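Local coordinates for protein serpin-12 (Manduca sexta, PDB 6CJ7) that probably inhibits serine proteases, and controls the prophenoloxidase activation system in larval hemolymph, at residues A[212-215]-A[220-223]; A[216-221]-A[249-254]; A[233-238]-A[255-260]. All coordinates share one frame; numbering follows the deposited sequence.

Contact 1: A[212-215]-A[220-223]; sequences AGTH and AKVV
Gly213 and Val222 face each other as a hydrogen-bonded pair in an antiparallel beta hairpin, where the end of strand 198-215 turns back into strand 220-226 of the serpin beta framework. The pairing illustrates how a hairpin satisfies its inward polar atoms. Gly213 N gives its hydrogen to Val222 O at 3.0 Å, and Val222 N returns one to Gly213 O at 2.9 Å, both bonds reasonably straight at 159°. Toward the turn, His215 N donates to Ala220 O over 2.9 Å with the donor almost in line with C=O (171°), whereas the reciprocal bond from Ala220 N to His215 O is stretched and weak.

Thr214-Lys221, between these rungs, and Ala212-Val223, beyond the Gly213 rung, are non-hydrogen-bonded pairs whose alpha carbons come close, and CA-H...O contacts supplement the acceptors. Ala212 CA lies 3.2 Å from Val222 O, while Lys221 CA and Thr214 CA approach Gly213 O and Ala220 O, so that each of the three carbonyls has a second, weaker partner. The outward carbonyls of Lys221 and Val223 are taken up by Leu238 and Val236 of strand 232-239.

Side chains alternate between faces. On one lie Ala212, Thr214, Lys221 and Val223; all but the threonine touch Leu351 or Phe353 of strand 351-354, and the extended lysine carries NZ away from the hairpin to a bond with Tyr352 O. On the other, His215 meets the Phe260 ring edge-to-face, and Val222 also packs on Phe260. Thr214 has its methyl anti to the backbone N (OG1 chi1 -57°), which lays CG2 alongside the neighbouring strand, 3.4 Å from Ala220 O. At the end away from the turn, Ala212 CB touches Val223 CG2 at 4.1 Å.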
loop_
_atom_site.group_PDB
_atom_site.type_symbol
_atom_site.label_atom_id
_atom_site.label_comp_id
_atom_site.label_asym_id
_atom_site.label_seq_id
_atom_site.Cartn_x
_atom_site.Cartn_y
_atom_site.Cartn_z
ATOM N N ALA A 212 11.313 -17.213 -11.361
ATOM C CA ALA A 212 12.452 -16.334 -11.140
ATOM C C ALA A 212 13.151 -16.082 -12.462
ATOM O O ALA A 212 12.977 -16.823 -13.432
ATOM C CB ALA A 212 13.439 -16.927 -10.124
ATOM N N GLY A 213 13.948 -15.023 -12.486
ATOM C CA GLY A 213 14.711 -14.711 -13.676
ATOM C C GLY A 213 15.490 -13.432 -13.477
ATOM O O GLY A 213 15.627 -12.932 -12.361
ATOM N N THR A 214 16.021 -12.924 -14.582
ATOM C CA THR A 214 16.717 -11.645 -14.614
ATOM C C THR A 214 15.994 -10.751 -15.605
ATOM O O THR A 214 15.872 -11.103 -16.783
ATOM C CB THR A 214 18.184 -11.811 -15.018
ATOM O OG1 THR A 214 18.830 -12.727 -14.123
ATOM C CG2 THR A 214 18.898 -10.471 -14.966
ATOM N N HIS A 215 15.517 -9.604 -15.132
ATOM C CA HIS A 215 14.861 -8.625 -15.996
ATOM C C HIS A 215 15.924 -7.651 -16.488
ATOM O O HIS A 215 16.296 -6.712 -15.780
ATOM C CB HIS A 215 13.743 -7.909 -15.249
ATOM C CG HIS A 215 12.796 -7.175 -16.146
ATOM N ND1 HIS A 215 12.156 -7.782 -17.205
ATOM C CD2 HIS A 215 12.385 -5.885 -16.147
ATOM C CE1 HIS A 215 11.386 -6.901 -17.816
ATOM N NE2 HIS A 215 11.510 -5.740 -17.196
ATOM N N ALA A 220 18.182 -6.328 -13.049
ATOM C CA ALA A 220 17.800 -6.793 -11.724
ATOM C C ALA A 220 17.408 -8.263 -11.772
ATOM O O ALA A 220 16.928 -8.760 -12.792
ATOM C CB ALA A 220 16.646 -5.963 -11.160
ATOM N N LYS A 221 17.614 -8.943 -10.649
ATOM C CA LYS A 221 17.113 -10.294 -10.459
ATOM C C LYS A 221 15.727 -10.230 -9.835
ATOM O O LYS A 221 15.416 -9.318 -9.068
ATOM C CB LYS A 221 18.038 -11.106 -9.553
ATOM C CG LYS A 221 19.389 -11.429 -10.126
ATOM C CD LYS A 221 20.235 -12.088 -9.047
ATOM C CE LYS A 221 21.616 -12.454 -9.562
ATOM N NZ LYS A 221 22.364 -13.264 -8.562
ATOM N N VAL A 222 14.895 -11.221 -10.159
ATOM C CA VAL A 222 13.511 -11.289 -9.707
ATOM C C VAL A 222 13.243 -12.688 -9.164
ATOM O O VAL A 222 13.597 -13.676 -9.810
ATOM C CB VAL A 222 12.528 -10.981 -10.854
ATOM C CG1 VAL A 222 11.075 -11.128 -10.383
ATOM C CG2 VAL A 222 12.780 -9.588 -11.421
ATOM N N VAL A 223 12.598 -12.776 -7.998
ATOM C CA VAL A 223 12.024 -14.039 -7.529
ATOM C C VAL A 223 10.592 -13.780 -7.064
ATOM O O VAL A 223 10.291 -12.719 -6.506
ATOM C CB VAL A 223 12.887 -14.694 -6.420
ATOM C CG1 VAL A 223 12.811 -13.939 -5.106
ATOM C CG2 VAL A 223 12.491 -16.161 -6.231
#

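Contact 2: A[216-221]-A[249-254]; sequences KPAMAK and LSSLSM
The hairpin turn at Pro217 and Ala218 comes up against Ser251, in the last turn of helix 245-251, and the meeting is a light one. The serine hydroxyl is what reaches across: Ser251 OG stands 4.3 Å from Ala218 CA and 4.5 Å from Ala218 CB, and Pro217 O keeps 4.3 Å from the same OG, beyond bonding range. That hydroxyl is already committed to its own helix. With chi1 at 74°, OG sits between the backbone N and the carbonyl carbon and folds back to bond Leu248 O, with a weak second bond to Ala247 O, so it presents itself to the turn as a packing surface.

Ala218 directs its methyl toward the helix end, where Leu252 CD1 lies 4.6 Å from Ala218 CB; Leu248 of the same helix touches Ala218 as well.

The turn itself is compact. Met219 N donates to Lys216 O at 3.0 Å, closing a type I turn with Pro217 and Ala218 at its two central positions. Met219 then adopts the left-handed helical conformation (phi 51°) and, together with Ala220, faces His215: a G1 beta bulge, which returns the chain to strand 220-226 of the serpin beta framework. Backbone bonding of Met219 with Leu240 ties the bulge to the chain following strand 232-239.

On the helical side, Leu252 is where the chain leaves the helix. Its carbonyl is bonded by Lys26 NZ, whose weaker bonds reach Leu249 O and Ser250 O, so a lysine gathers the C-terminal carbonyls. One residue on, Ser253 occupies the N-cap of helix 254-260, with OG accepting from Asp256 N.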
loop_
_atom_site.group_PDB
_atom_site.type_symbol
_atom_site.label_atom_id
_atom_site.label_comp_id
_atom_site.label_asym_id
_atom_site.label_seq_id
_atom_site.Cartn_x
_atom_site.Cartn_y
_atom_site.Cartn_z
ATOM N N LYS A 216 16.420 -7.873 -17.707
ATOM C CA LYS A 216 17.486 -7.018 -18.222
ATOM C C LYS A 216 17.062 -5.570 -18.437
ATOM O O LYS A 216 17.864 -4.675 -18.116
ATOM C CB LYS A 216 18.073 -7.605 -19.514
ATOM C CG LYS A 216 19.015 -8.781 -19.291
ATOM C CD LYS A 216 20.217 -8.441 -18.392
ATOM C CE LYS A 216 20.833 -7.070 -18.676
ATOM N NZ LYS A 216 21.720 -6.631 -17.561
ATOM N N PRO A 217 15.869 -5.259 -18.960
ATOM C CA PRO A 217 15.445 -3.847 -19.000
ATOM C C PRO A 217 15.475 -3.162 -17.643
ATOM O O PRO A 217 15.474 -1.923 -17.593
ATOM C CB PRO A 217 14.017 -3.913 -19.565
ATOM C CG PRO A 217 13.674 -5.365 -19.671
ATOM C CD PRO A 217 14.955 -6.113 -19.737
ATOM N N ALA A 218 15.511 -3.916 -16.545
ATOM C CA ALA A 218 15.609 -3.353 -15.209
ATOM C C ALA A 218 16.962 -3.581 -14.552
ATOM O O ALA A 218 17.203 -3.025 -13.474
ATOM C CB ALA A 218 14.508 -3.933 -14.305
ATOM N N MET A 219 17.844 -4.370 -15.166
ATOM C CA MET A 219 19.144 -4.732 -14.598
ATOM C C MET A 219 18.989 -5.274 -13.175
ATOM O O MET A 219 19.582 -4.768 -12.216
ATOM C CB MET A 219 20.111 -3.545 -14.620
ATOM C CG MET A 219 20.318 -2.911 -15.986
ATOM S SD MET A 219 21.874 -1.989 -16.065
ATOM C CE MET A 219 21.359 -0.358 -15.505
ATOM N N ALA A 220 18.182 -6.328 -13.049
ATOM C CA ALA A 220 17.800 -6.793 -11.724
ATOM C C ALA A 220 17.408 -8.263 -11.772
ATOM O O ALA A 220 16.928 -8.760 -12.792
ATOM C CB ALA A 220 16.646 -5.963 -11.160
ATOM N N LYS A 221 17.614 -8.943 -10.649
ATOM C CA LYS A 221 17.113 -10.294 -10.459
ATOM C C LYS A 221 15.727 -10.230 -9.835
ATOM O O LYS A 221 15.416 -9.318 -9.068
ATOM C CB LYS A 221 18.038 -11.106 -9.553
ATOM C CG LYS A 221 19.389 -11.429 -10.126
ATOM C CD LYS A 221 20.235 -12.088 -9.047
ATOM C CE LYS A 221 21.616 -12.454 -9.562
ATOM N NZ LYS A 221 22.364 -13.264 -8.562
ATOM N N LEU A 249 13.665 1.265 -9.299
ATOM C CA LEU A 249 12.273 1.591 -9.021
ATOM C C LEU A 249 11.711 2.558 -10.059
ATOM O O LEU A 249 10.565 2.402 -10.496
ATOM C CB LEU A 249 12.141 2.165 -7.612
ATOM C CG LEU A 249 10.751 2.689 -7.262
ATOM C CD1 LEU A 249 9.734 1.559 -7.319
ATOM C CD2 LEU A 249 10.764 3.328 -5.894
ATOM N N SER A 250 12.504 3.542 -10.487
ATOM C CA SER A 250 12.017 4.513 -11.464
ATOM C C SER A 250 11.645 3.848 -12.786
ATOM O O SER A 250 10.659 4.235 -13.429
ATOM C CB SER A 250 13.069 5.597 -11.694
ATOM O OG SER A 250 13.211 6.411 -10.546
ATOM N N SER A 251 12.412 2.840 -13.205
ATOM C CA SER A 251 12.228 2.221 -14.512
ATOM C C SER A 251 11.202 1.095 -14.514
ATOM O O SER A 251 10.706 0.733 -15.586
ATOM C CB SER A 251 13.564 1.673 -15.030
ATOM O OG SER A 251 13.943 0.489 -14.339
ATOM N N LEU A 252 10.872 0.543 -13.351
ATOM C CA LEU A 252 10.083 -0.683 -13.275
ATOM C C LEU A 252 8.596 -0.378 -13.411
ATOM O O LEU A 252 8.016 0.292 -12.550
ATOM C CB LEU A 252 10.364 -1.395 -11.954
ATOM C CG LEU A 252 9.675 -2.740 -11.738
ATOM C CD1 LEU A 252 10.231 -3.778 -12.698
ATOM C CD2 LEU A 252 9.837 -3.194 -10.291
ATOM N N SER A 253 7.973 -0.887 -14.471
ATOM C CA SER A 253 6.537 -0.732 -14.648
ATOM C C SER A 253 5.791 -1.899 -14.010
ATOM O O SER A 253 6.338 -2.986 -13.814
ATOM C CB SER A 253 6.175 -0.630 -16.129
ATOM O OG SER A 253 6.253 -1.891 -16.765
ATOM N N MET A 254 4.521 -1.659 -13.672
ATOM C CA MET A 254 3.704 -2.742 -13.138
ATOM C C MET A 254 3.316 -3.746 -14.217
ATOM O O MET A 254 2.981 -4.889 -13.889
ATOM C CB MET A 254 2.454 -2.190 -12.448
ATOM C CG MET A 254 2.730 -1.469 -11.133
ATOM S SD MET A 254 3.689 -2.445 -9.941
ATOM C CE MET A 254 5.277 -1.617 -10.016
#

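Contact 3: A[233-238]-A[255-260]; sequences SLIVVL and EDVASF
Ile235 projects from its strand toward helix 255-260 and divides its two branches between Val257 and Phe260, residues three apart and therefore about one turn from each other along the helix. CG1 lies anti to the carbonyl carbon (chi1 -59°) and the chain runs on extended, carrying CD1 out to Val257 CG1 at 3.6 Å. The other branch, CG2, meets the rim of the Phe260 ring, near the ring plane, 4.0 Å from CD2. The isoleucine thus comes to the aromatic at an edge and runs at a slant to both partners.

One face of that ring is occupied from within the helix: Asp256 O stands 3.3 Å above the ring plane, over its centre. The same oxygen accepts from Ser259 OG at 2.6 Å, and only weakly from Phe260 N. Along the strand, Val237 CG2 comes near Phe260 CE2 at 4.5 Å. Trp364 touches both Ile235 and Val257, and Ile362 also reaches Val257, extending the layer to strand 359-365. This buried, wholly apolar meeting is the helix-on-sheet packing of the serpin fold, in which short helices cover a face of sheet B.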
loop_
_atom_site.group_PDB
_atom_site.type_symbol
_atom_site.label_atom_id
_atom_site.label_comp_id
_atom_site.label_asym_id
_atom_site.label_seq_id
_atom_site.Cartn_x
_atom_site.Cartn_y
_atom_site.Cartn_z
ATOM N N SER A 233 1.524 -13.060 -3.810
ATOM C CA SER A 233 2.946 -13.313 -4.002
ATOM C C SER A 233 3.735 -12.156 -3.427
ATOM O O SER A 233 3.306 -11.008 -3.503
ATOM C CB SER A 233 3.321 -13.433 -5.486
ATOM O OG SER A 233 2.565 -14.438 -6.139
ATOM N N LEU A 234 4.908 -12.459 -2.877
ATOM C CA LEU A 234 5.913 -11.435 -2.630
ATOM C C LEU A 234 6.885 -11.472 -3.801
ATOM O O LEU A 234 7.560 -12.487 -4.031
ATOM C CB LEU A 234 6.646 -11.622 -1.301
ATOM C CG LEU A 234 7.416 -10.359 -0.872
ATOM C CD1 LEU A 234 6.450 -9.271 -0.393
ATOM C CD2 LEU A 234 8.448 -10.718 0.198
ATOM N N ILE A 235 6.920 -10.385 -4.562
ATOM C CA ILE A 235 7.807 -10.258 -5.704
ATOM C C ILE A 235 8.988 -9.426 -5.235
ATOM O O ILE A 235 8.820 -8.281 -4.800
ATOM C CB ILE A 235 7.085 -9.621 -6.899
ATOM C CG1 ILE A 235 5.882 -10.490 -7.286
ATOM C CG2 ILE A 235 8.047 -9.462 -8.085
ATOM C CD1 ILE A 235 4.957 -9.844 -8.300
ATOM N N VAL A 236 10.175 -10.018 -5.248
ATOM C CA VAL A 236 11.376 -9.375 -4.728
ATOM C C VAL A 236 12.299 -9.095 -5.900
ATOM O O VAL A 236 12.580 -9.987 -6.712
ATOM C CB VAL A 236 12.069 -10.245 -3.666
ATOM C CG1 VAL A 236 13.284 -9.513 -3.094
ATOM C CG2 VAL A 236 11.082 -10.623 -2.572
ATOM N N VAL A 237 12.758 -7.848 -5.999
ATOM C CA VAL A 237 13.516 -7.389 -7.150
ATOM C C VAL A 237 14.809 -6.789 -6.625
ATOM O O VAL A 237 14.781 -5.867 -5.798
ATOM C CB VAL A 237 12.718 -6.369 -7.981
ATOM C CG1 VAL A 237 13.404 -6.130 -9.306
ATOM C CG2 VAL A 237 11.288 -6.864 -8.205
ATOM N N LEU A 238 15.933 -7.320 -7.092
ATOM C CA LEU A 238 17.237 -7.027 -6.524
ATOM C C LEU A 238 18.130 -6.427 -7.607
ATOM O O LEU A 238 18.410 -7.102 -8.608
ATOM C CB LEU A 238 17.849 -8.306 -5.968
ATOM C CG LEU A 238 19.195 -8.283 -5.266
ATOM C CD1 LEU A 238 19.146 -7.469 -3.998
ATOM C CD2 LEU A 238 19.630 -9.720 -4.961
ATOM N N GLU A 255 3.366 -3.350 -15.491
ATOM C CA GLU A 255 3.231 -4.325 -16.565
ATOM C C GLU A 255 4.417 -5.280 -16.568
ATOM O O GLU A 255 4.248 -6.485 -16.790
ATOM C CB GLU A 255 3.099 -3.610 -17.910
ATOM C CG GLU A 255 1.784 -2.835 -18.085
ATOM C CD GLU A 255 1.688 -1.590 -17.204
ATOM O OE1 GLU A 255 2.734 -0.964 -16.919
ATOM O OE2 GLU A 255 0.561 -1.242 -16.791
ATOM N N ASP A 256 5.623 -4.758 -16.318
ATOM C CA ASP A 256 6.787 -5.620 -16.120
ATOM C C ASP A 256 6.561 -6.572 -14.954
ATOM O O ASP A 256 6.809 -7.780 -15.061
ATOM C CB ASP A 256 8.041 -4.782 -15.862
ATOM C CG ASP A 256 8.508 -4.018 -17.080
ATOM O OD1 ASP A 256 8.442 -4.570 -18.198
ATOM O OD2 ASP A 256 8.959 -2.863 -16.909
ATOM N N VAL A 257 6.101 -6.035 -13.823
ATOM C CA VAL A 257 5.891 -6.858 -12.635
ATOM C C VAL A 257 4.869 -7.954 -12.917
ATOM O O VAL A 257 5.083 -9.121 -12.563
ATOM C CB VAL A 257 5.475 -5.975 -11.441
ATOM C CG1 VAL A 257 5.160 -6.838 -10.225
ATOM C CG2 VAL A 257 6.597 -5.002 -11.098
ATOM N N ALA A 258 3.758 -7.607 -13.573
ATOM C CA ALA A 258 2.752 -8.621 -13.887
ATOM C C ALA A 258 3.344 -9.758 -14.712
ATOM O O ALA A 258 3.008 -10.927 -14.496
ATOM C CB ALA A 258 1.569 -7.984 -14.619
ATOM N N SER A 259 4.248 -9.439 -15.648
ATOM C CA SER A 259 4.888 -10.468 -16.462
ATOM C C SER A 259 5.761 -11.410 -15.641
ATOM O O SER A 259 6.006 -12.541 -16.078
ATOM C CB SER A 259 5.741 -9.831 -17.562
ATOM O OG SER A 259 7.026 -9.468 -17.071
ATOM N N PHE A 260 6.244 -10.972 -14.472
ATOM C CA PHE A 260 7.092 -11.834 -13.656
ATOM C C PHE A 260 6.342 -13.072 -13.179
ATOM O O PHE A 260 6.963 -14.103 -12.903
ATOM C CB PHE A 260 7.642 -11.052 -12.461
ATOM C CG PHE A 260 8.566 -9.922 -12.839
ATOM C CD1 PHE A 260 9.234 -9.916 -14.054
ATOM C CD2 PHE A 260 8.764 -8.864 -11.970
ATOM C CE1 PHE A 260 10.085 -8.865 -14.392
ATOM C CE2 PHE A 260 9.602 -7.807 -12.301
ATOM C CZ PHE A 260 10.267 -7.814 -13.508
#

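In the fold
The three contacts form one patch: centres of contacts 1 and 2 lie about 9 Å apart, of 1 and 3 about 8 Å, and of 2 and 3 about 9 Å. Contact 1 makes the hairpin, contact 2 places its turn against helix 245-251, and contact 3 lays the next helix on the neighbouring strand. Segments 220-223 and 233-238 lie on neighbouring strands, probably hydrogen-bonded at Lys221 O to Leu238 N (2.9 Å). His215 NE2 also lies 3.4 Å from Asp256 OD1, bringing hairpin and helix together. The patch belongs to the structural body of the inhibitor; in serpins the protease is engaged by the reactive-centre loop.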